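Local coordinates for hypothetical protein Atu0240 (Agrobacterium tumefaciens str. C58, PDB 2GAX) that is of unknown function but belongs to the DUF2000 family, which is probably related in fold to PTH2-type peptidyl-tRNA hydrolases, at residues K19-V22 with T23-M27; N98-V101 with F102-S106. All blocks are in the same frame, centred on the assembly; numbering follows the deposited sequence.

Contact 1: K19-V22 with T23-M27; sequences KLNV and TAFLM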
ATOM      1  N   LYS A  19      -8.598   0.273   7.975  1.00 26.55           N
ATOM      2  CA  LYS A  19      -7.296   0.853   7.626  1.00 26.11           C
ATOM      3  C   LYS A  19      -6.167  -0.139   7.913  1.00 26.07           C
ATOM      4  O   LYS A  19      -5.239  -0.280   7.106  1.00 25.61           O
ATOM      5  CB  LYS A  19      -7.050   2.164   8.378  1.00 26.76           C
ATOM      6  CG  LYS A  19      -7.943   3.319   7.921  1.00 25.47           C
ATOM      7  CD  LYS A  19      -7.540   4.631   8.601  1.00 26.47           C
ATOM      8  CE  LYS A  19      -8.449   5.778   8.146  1.00 30.58           C
ATOM      9  NZ  LYS A  19      -8.209   7.010   8.952  1.00 32.06           N
ATOM     10  N   LEU A  20      -6.277  -0.828   9.048  1.00 25.37           N
ATOM     11  CA  LEU A  20      -5.276  -1.812   9.476  1.00 25.07           C
ATOM     12  C   LEU A  20      -5.303  -3.037   8.558  1.00 25.35           C
ATOM     13  O   LEU A  20      -4.249  -3.453   8.061  1.00 24.65           O
ATOM     14  CB  LEU A  20      -5.473  -2.188  10.943  1.00 24.93           C
ATOM     15  CG  LEU A  20      -5.233  -1.083  11.998  1.00 23.91           C
ATOM     16  CD1 LEU A  20      -5.905  -1.385  13.349  1.00 26.38           C
ATOM     17  CD2 LEU A  20      -3.779  -0.767  12.212  1.00 24.24           C
ATOM     18  N   ASN A  21      -6.501  -3.585   8.317  1.00 25.66           N
ATOM     19  CA  ASN A  21      -6.694  -4.666   7.332  1.00 26.44           C
ATOM     20  C   ASN A  21      -6.086  -4.317   5.957  1.00 25.82           C
ATOM     21  O   ASN A  21      -5.279  -5.091   5.426  1.00 25.92           O
ATOM     22  CB  ASN A  21      -8.190  -5.013   7.223  1.00 27.46           C
ATOM     23  CG  ASN A  21      -8.485  -6.102   6.201  1.00 29.78           C
ATOM     24  OD1 ASN A  21      -8.411  -5.879   4.985  1.00 34.32           O
ATOM     25  ND2 ASN A  21      -8.878  -7.268   6.685  1.00 34.53           N
ATOM     26  N   VAL A  22      -6.473  -3.166   5.389  1.00 24.93           N
ATOM     27  CA  VAL A  22      -5.980  -2.730   4.061  1.00 24.71           C
ATOM     28  C   VAL A  22      -4.446  -2.569   4.053  1.00 24.51           C
ATOM     29  O   VAL A  22      -3.773  -2.969   3.085  1.00 24.76           O
ATOM     30  CB  VAL A  22      -6.671  -1.421   3.576  1.00 24.85           C
ATOM     31  CG1 VAL A  22      -6.011  -0.908   2.298  1.00 23.64           C
ATOM     32  CG2 VAL A  22      -8.173  -1.677   3.305  1.00 25.32           C
ATOM     33  N   THR A  23      -3.902  -2.008   5.131  1.00 24.06           N
ATOM     34  CA  THR A  23      -2.447  -1.758   5.240  1.00 24.52           C
ATOM     35  C   THR A  23      -1.703  -3.089   5.222  1.00 24.98           C
ATOM     36  O   THR A  23      -0.689  -3.236   4.525  1.00 25.50           O
ATOM     37  CB  THR A  23      -2.084  -0.950   6.500  1.00 24.47           C
ATOM     38  OG1 THR A  23      -2.652   0.364   6.388  1.00 24.86           O
ATOM     39  CG2 THR A  23      -0.541  -0.827   6.695  1.00 25.20           C
ATOM     40  N   ALA A  24      -2.246  -4.057   5.955  1.00 24.14           N
ATOM     41  CA  ALA A  24      -1.637  -5.377   6.053  1.00 24.34           C
ATOM     42  C   ALA A  24      -1.566  -6.020   4.667  1.00 24.89           C
ATOM     43  O   ALA A  24      -0.497  -6.491   4.247  1.00 24.95           O
ATOM     44  CB  ALA A  24      -2.419  -6.234   7.012  1.00 24.64           C
ATOM     45  N   PHE A  25      -2.694  -6.014   3.951  1.00 24.06           N
ATOM     46  CA  PHE A  25      -2.731  -6.587   2.609  1.00 24.80           C
ATOM     47  C   PHE A  25      -1.859  -5.848   1.610  1.00 24.33           C
ATOM     48  O   PHE A  25      -1.093  -6.462   0.866  1.00 23.35           O
ATOM     49  CB  PHE A  25      -4.162  -6.682   2.116  1.00 25.33           C
ATOM     50  CG  PHE A  25      -4.894  -7.854   2.675  1.00 25.66           C
ATOM     51  CD1 PHE A  25      -4.764  -9.107   2.085  1.00 28.88           C
ATOM     52  CD2 PHE A  25      -5.689  -7.724   3.804  1.00 25.78           C
ATOM     53  CE1 PHE A  25      -5.434 -10.219   2.610  1.00 27.98           C
ATOM     54  CE2 PHE A  25      -6.372  -8.832   4.330  1.00 28.39           C
ATOM     55  CZ  PHE A  25      -6.249 -10.067   3.730  1.00 26.78           C
ATOM     56  N   LEU A  26      -1.935  -4.524   1.615  1.00 24.36           N
ATOM     57  CA  LEU A  26      -1.075  -3.750   0.713  1.00 24.75           C
ATOM     58  C   LEU A  26       0.425  -4.054   0.896  1.00 24.59           C
ATOM     59  O   LEU A  26       1.169  -4.182  -0.085  1.00 24.46           O
ATOM     60  CB  LEU A  26      -1.331  -2.252   0.880  1.00 24.90           C
ATOM     61  CG  LEU A  26      -2.722  -1.740   0.458  1.00 24.64           C
ATOM     62  CD1 LEU A  26      -2.877  -0.313   0.924  1.00 24.11           C
ATOM     63  CD2 LEU A  26      -2.956  -1.848  -1.061  1.00 24.95           C
HETATM   64  N   MSE A  27       0.855  -4.155   2.146  1.00 24.96           N
HETATM   65  CA  MSE A  27       2.255  -4.387   2.475  1.00 25.52           C
HETATM   66  C   MSE A  27       2.698  -5.778   2.048  1.00 25.57           C
HETATM   67  O   MSE A  27       3.861  -5.971   1.666  1.00 25.10           O
HETATM   68  CB  MSE A  27       2.496  -4.185   3.974  1.00 27.25           C
HETATM   69  CG  MSE A  27       2.754  -2.727   4.342  1.00 31.47           C
HETATM   70 SE   MSE A  27       4.397  -2.053   3.420  1.00 43.49          SE
HETATM   71  CE  MSE A  27       5.590  -3.311   3.945  1.00 34.50           C
TER

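Contact 2: N98-V101 with F102-S106; sequences NRQV and FSHFS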
ATOM      1  N   ASN A  98     -11.987 -11.859  -4.797  1.00 27.37           N
ATOM      2  CA  ASN A  98     -11.531 -10.469  -4.771  1.00 27.96           C
ATOM      3  C   ASN A  98     -10.774 -10.051  -6.022  1.00 28.06           C
ATOM      4  O   ASN A  98     -10.972  -8.933  -6.521  1.00 28.65           O
ATOM      5  CB  ASN A  98     -10.739 -10.191  -3.504  1.00 27.75           C
ATOM      6  CG  ASN A  98     -11.638 -10.165  -2.291  1.00 29.58           C
ATOM      7  OD1 ASN A  98     -12.863 -10.097  -2.442  1.00 29.81           O
ATOM      8  ND2 ASN A  98     -11.051 -10.243  -1.090  1.00 29.11           N
ATOM      9  N   ARG A  99      -9.951 -10.957  -6.542  1.00 28.67           N
ATOM     10  CA  ARG A  99      -9.302 -10.722  -7.845  1.00 28.76           C
ATOM     11  C   ARG A  99     -10.353 -10.607  -8.948  1.00 28.89           C
ATOM     12  O   ARG A  99     -10.226  -9.765  -9.837  1.00 27.41           O
ATOM     13  CB  ARG A  99      -8.261 -11.785  -8.168  1.00 29.46           C
ATOM     14  CG  ARG A  99      -6.951 -11.608  -7.400  1.00 28.80           C
ATOM     15  CD  ARG A  99      -5.854 -12.516  -7.921  1.00 30.69           C
ATOM     16  NE  ARG A  99      -6.147 -13.925  -7.694  1.00 29.01           N
ATOM     17  CZ  ARG A  99      -6.617 -14.766  -8.618  1.00 31.07           C
ATOM     18  NH1 ARG A  99      -6.855 -14.364  -9.859  1.00 30.08           N
ATOM     19  NH2 ARG A  99      -6.863 -16.032  -8.297  1.00 31.76           N
ATOM     20  N   GLN A 100     -11.417 -11.412  -8.846  1.00 29.36           N
ATOM     21  CA  GLN A 100     -12.543 -11.345  -9.799  1.00 30.57           C
ATOM     22  C   GLN A 100     -13.239  -9.993  -9.786  1.00 30.50           C
ATOM     23  O   GLN A 100     -13.369  -9.362 -10.833  1.00 30.24           O
ATOM     24  CB  GLN A 100     -13.556 -12.486  -9.567  1.00 30.77           C
ATOM     25  CG  GLN A 100     -14.706 -12.555 -10.586  1.00 34.98           C
ATOM     26  CD  GLN A 100     -14.340 -13.322 -11.848  1.00 41.68           C
ATOM     27  OE1 GLN A 100     -14.050 -12.727 -12.894  1.00 45.73           O
ATOM     28  NE2 GLN A 100     -14.335 -14.653 -11.752  1.00 43.05           N
ATOM     29  N   VAL A 101     -13.681  -9.544  -8.606  1.00 30.16           N
ATOM     30  CA  VAL A 101     -14.359  -8.251  -8.480  1.00 30.22           C
ATOM     31  C   VAL A 101     -13.437  -7.080  -8.837  1.00 29.76           C
ATOM     32  O   VAL A 101     -13.865  -6.111  -9.456  1.00 28.77           O
ATOM     33  CB  VAL A 101     -15.016  -8.049  -7.076  1.00 30.12           C
ATOM     34  CG1 VAL A 101     -14.017  -7.546  -6.049  1.00 31.27           C
ATOM     35  CG2 VAL A 101     -16.166  -7.077  -7.180  1.00 32.15           C
ATOM     36  N   PHE A 102     -12.174  -7.183  -8.438  1.00 29.44           N
ATOM     37  CA  PHE A 102     -11.165  -6.210  -8.823  1.00 29.45           C
ATOM     38  C   PHE A 102     -11.146  -5.985 -10.346  1.00 29.49           C
ATOM     39  O   PHE A 102     -10.977  -4.860 -10.807  1.00 28.97           O
ATOM     40  CB  PHE A 102      -9.786  -6.676  -8.348  1.00 29.14           C
ATOM     41  CG  PHE A 102      -8.709  -5.653  -8.516  1.00 29.01           C
ATOM     42  CD1 PHE A 102      -8.533  -4.655  -7.560  1.00 29.25           C
ATOM     43  CD2 PHE A 102      -7.847  -5.703  -9.613  1.00 28.78           C
ATOM     44  CE1 PHE A 102      -7.523  -3.719  -7.686  1.00 30.09           C
ATOM     45  CE2 PHE A 102      -6.849  -4.756  -9.761  1.00 27.75           C
ATOM     46  CZ  PHE A 102      -6.678  -3.761  -8.809  1.00 27.75           C
ATOM     47  N   SER A 103     -11.314  -7.062 -11.107  1.00 30.60           N
ATOM     48  CA  SER A 103     -11.271  -6.996 -12.583  1.00 31.70           C
ATOM     49  C   SER A 103     -12.515  -6.324 -13.188  1.00 32.16           C
ATOM     50  O   SER A 103     -12.561  -6.073 -14.401  1.00 31.68           O
ATOM     51  CB  SER A 103     -11.063  -8.401 -13.184  1.00 31.99           C
ATOM     52  OG  SER A 103     -12.258  -9.179 -13.141  1.00 33.00           O
ATOM     53  N   HIS A 104     -13.519  -6.042 -12.344  1.00 32.41           N
ATOM     54  CA  HIS A 104     -14.770  -5.411 -12.791  1.00 32.98           C
ATOM     55  C   HIS A 104     -14.681  -3.895 -12.860  1.00 33.20           C
ATOM     56  O   HIS A 104     -15.625  -3.236 -13.322  1.00 33.86           O
ATOM     57  CB  HIS A 104     -15.954  -5.828 -11.902  1.00 33.24           C
ATOM     58  CG  HIS A 104     -16.294  -7.285 -11.996  1.00 34.19           C
ATOM     59  ND1 HIS A 104     -17.180  -7.898 -11.141  1.00 37.05           N
ATOM     60  CD2 HIS A 104     -15.849  -8.253 -12.834  1.00 35.20           C
ATOM     61  CE1 HIS A 104     -17.279  -9.178 -11.455  1.00 37.42           C
ATOM     62  NE2 HIS A 104     -16.486  -9.418 -12.483  1.00 36.94           N
ATOM     63  N   PHE A 105     -13.551  -3.343 -12.404  1.00 32.77           N
ATOM     64  CA  PHE A 105     -13.343  -1.900 -12.373  1.00 31.93           C
ATOM     65  C   PHE A 105     -12.052  -1.468 -13.047  1.00 32.48           C
ATOM     66  O   PHE A 105     -11.108  -2.256 -13.195  1.00 32.27           O
ATOM     67  CB  PHE A 105     -13.397  -1.364 -10.929  1.00 32.28           C
ATOM     68  CG  PHE A 105     -14.681  -1.691 -10.220  1.00 29.50           C
ATOM     69  CD1 PHE A 105     -15.740  -0.790 -10.228  1.00 31.29           C
ATOM     70  CD2 PHE A 105     -14.849  -2.920  -9.591  1.00 29.64           C
ATOM     71  CE1 PHE A 105     -16.953  -1.104  -9.580  1.00 30.45           C
ATOM     72  CE2 PHE A 105     -16.064  -3.251  -8.948  1.00 28.44           C
ATOM     73  CZ  PHE A 105     -17.107  -2.346  -8.964  1.00 29.87           C
ATOM     74  N   SER A 106     -12.034  -0.197 -13.442  1.00 32.66           N
ATOM     75  CA  SER A 106     -10.897   0.440 -14.091  1.00 33.72           C
ATOM     76  C   SER A 106     -10.563   1.676 -13.238  1.00 33.58           C
ATOM     77  O   SER A 106     -11.349   2.027 -12.367  1.00 33.48           O
ATOM     78  CB  SER A 106     -11.290   0.838 -15.513  1.00 33.68           C
ATOM     79  OG  SER A 106     -12.343   1.793 -15.466  1.00 36.30           O
TER

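Contact 1: K19-V22 with T23-M27
The Phe-25 ring meets Asn-21, one helical turn earlier, along its CD2-CE2 side. At that edge, close to the ring plane, sits the backbone oxygen of Asn-21, with O only 3.1 Å from Phe-25 CD2. The Asn-21 amide follows the same side of the ring, its plane turned 35° from that of the phenyl group, and OD1 comes within 3.5 Å of Phe-25 CD2. Asn-21 reaches this spot because its CG stands anti to the backbone N (chi1 179°), which turns the amide back from CB toward the CD2-CE2 edge of Phe-25. The Asn-21 O is also the acceptor for Phe-25 N at 3.1 Å, in a nearly straight bond.

This is the regular i to i+4 pattern of an alpha-helix, here inside helix 16-33, which packs on the mixed sheet. Ala-24 N bonds to Leu-20 O at 3.0 Å and Leu-26 N to Val-22 O at 2.8 Å. On the sheet-facing side Val-22 and Leu-26 lie side by side and point the same way. Val-22 CG1 and Leu-26 CD1 press together at 3.5 Å, tighter than usual for two carbons. Both residues are buried against Tyr-85 of strand 83-86, while Val-22 also meets Val-113 and Leu-26 meets Ala-116 on strand 112-120.

Thr-23 N donates to Lys-19 O at 2.9 Å and the Thr-23 hydroxyl OG1 reaches the same Lys-19 O at 2.8 Å, from opposite faces of the carbonyl plane. With OG1 beside its own backbone N (chi1 -65°), the hydroxyl folds back on the helix, so the Thr-23 side-chain polar group is satisfied by the preceding turn. Thr-23 also touches Val-8 and Leu-10 of strand 4-11. The amino group of Lys-19 leads off the helix to a salt bridge with Asp-12 and a hydrogen bond with His-134.

Contact 2: N98-V101 with F102-S106
Phe-102 is tied back to Asn-98 by its N, which gives a 2.9 Å hydrogen bond to Asn-98 O. Its ring leads away from the helix to Leu-84 and Ile-86 of strand 83-86.

At Ser-103 the bonding divides: N donates to Arg-99 O at 3.2 Å and weakly to Gln-100 O. The stronger hold on Gln-100 O is the hydroxyl, Ser-103 OG, at 2.6 Å; chi1 of 76° tucks OG between the serine's own N and carbonyl carbon, facing back to the helix.

His-104 turns one ring face to the backbone of Gln-100 and Val-101. Gln-100 O stands 3.4 Å above the plane of the His-104 ring, offset toward its rim, and Val-101 CA makes a CH-pi contact 4.2 Å from the ring centroid. Meanwhile His-104 N donates to Val-101 O at 2.9 Å, approaching from above the carbonyl plane, 61° out of it.

Phe-105 brings a ring edge to that oxygen, with CD2 3.3 Å from Val-101 O, while its ring also touches Glu-88 and Ile-86.

Bonds four residues back thus give way to bonds three residues back, as in a helix whose C-terminal turn tightens toward 3-10 geometry, and the type I beta turn Phe-102 to Phe-105 carries the chain out of helix 95-102.

In the fold
Contact 1 comes first along the chain, within helix 16-33; contact 2 follows much later, where helix 95-102 ends and the loop toward strand 112-120 begins. Their centres lie about 18 Å apart and their nearest atoms about 7 Å apart, without touching. Both pack on strand 83-86, an outermost strand of the mixed sheet, and on the loop that follows it; on the strand, contact 1 meets Tyr-85, contact 2 its neighbours Leu-84 and Ile-86. Since side chains alternate along a strand, this is consistent with packing on opposite faces. Contact 1 is partly buried, one helix side exposed, its centre about 7 Å from the chain's centre; contact 2 lies at the surface, its centre about 17 Å away.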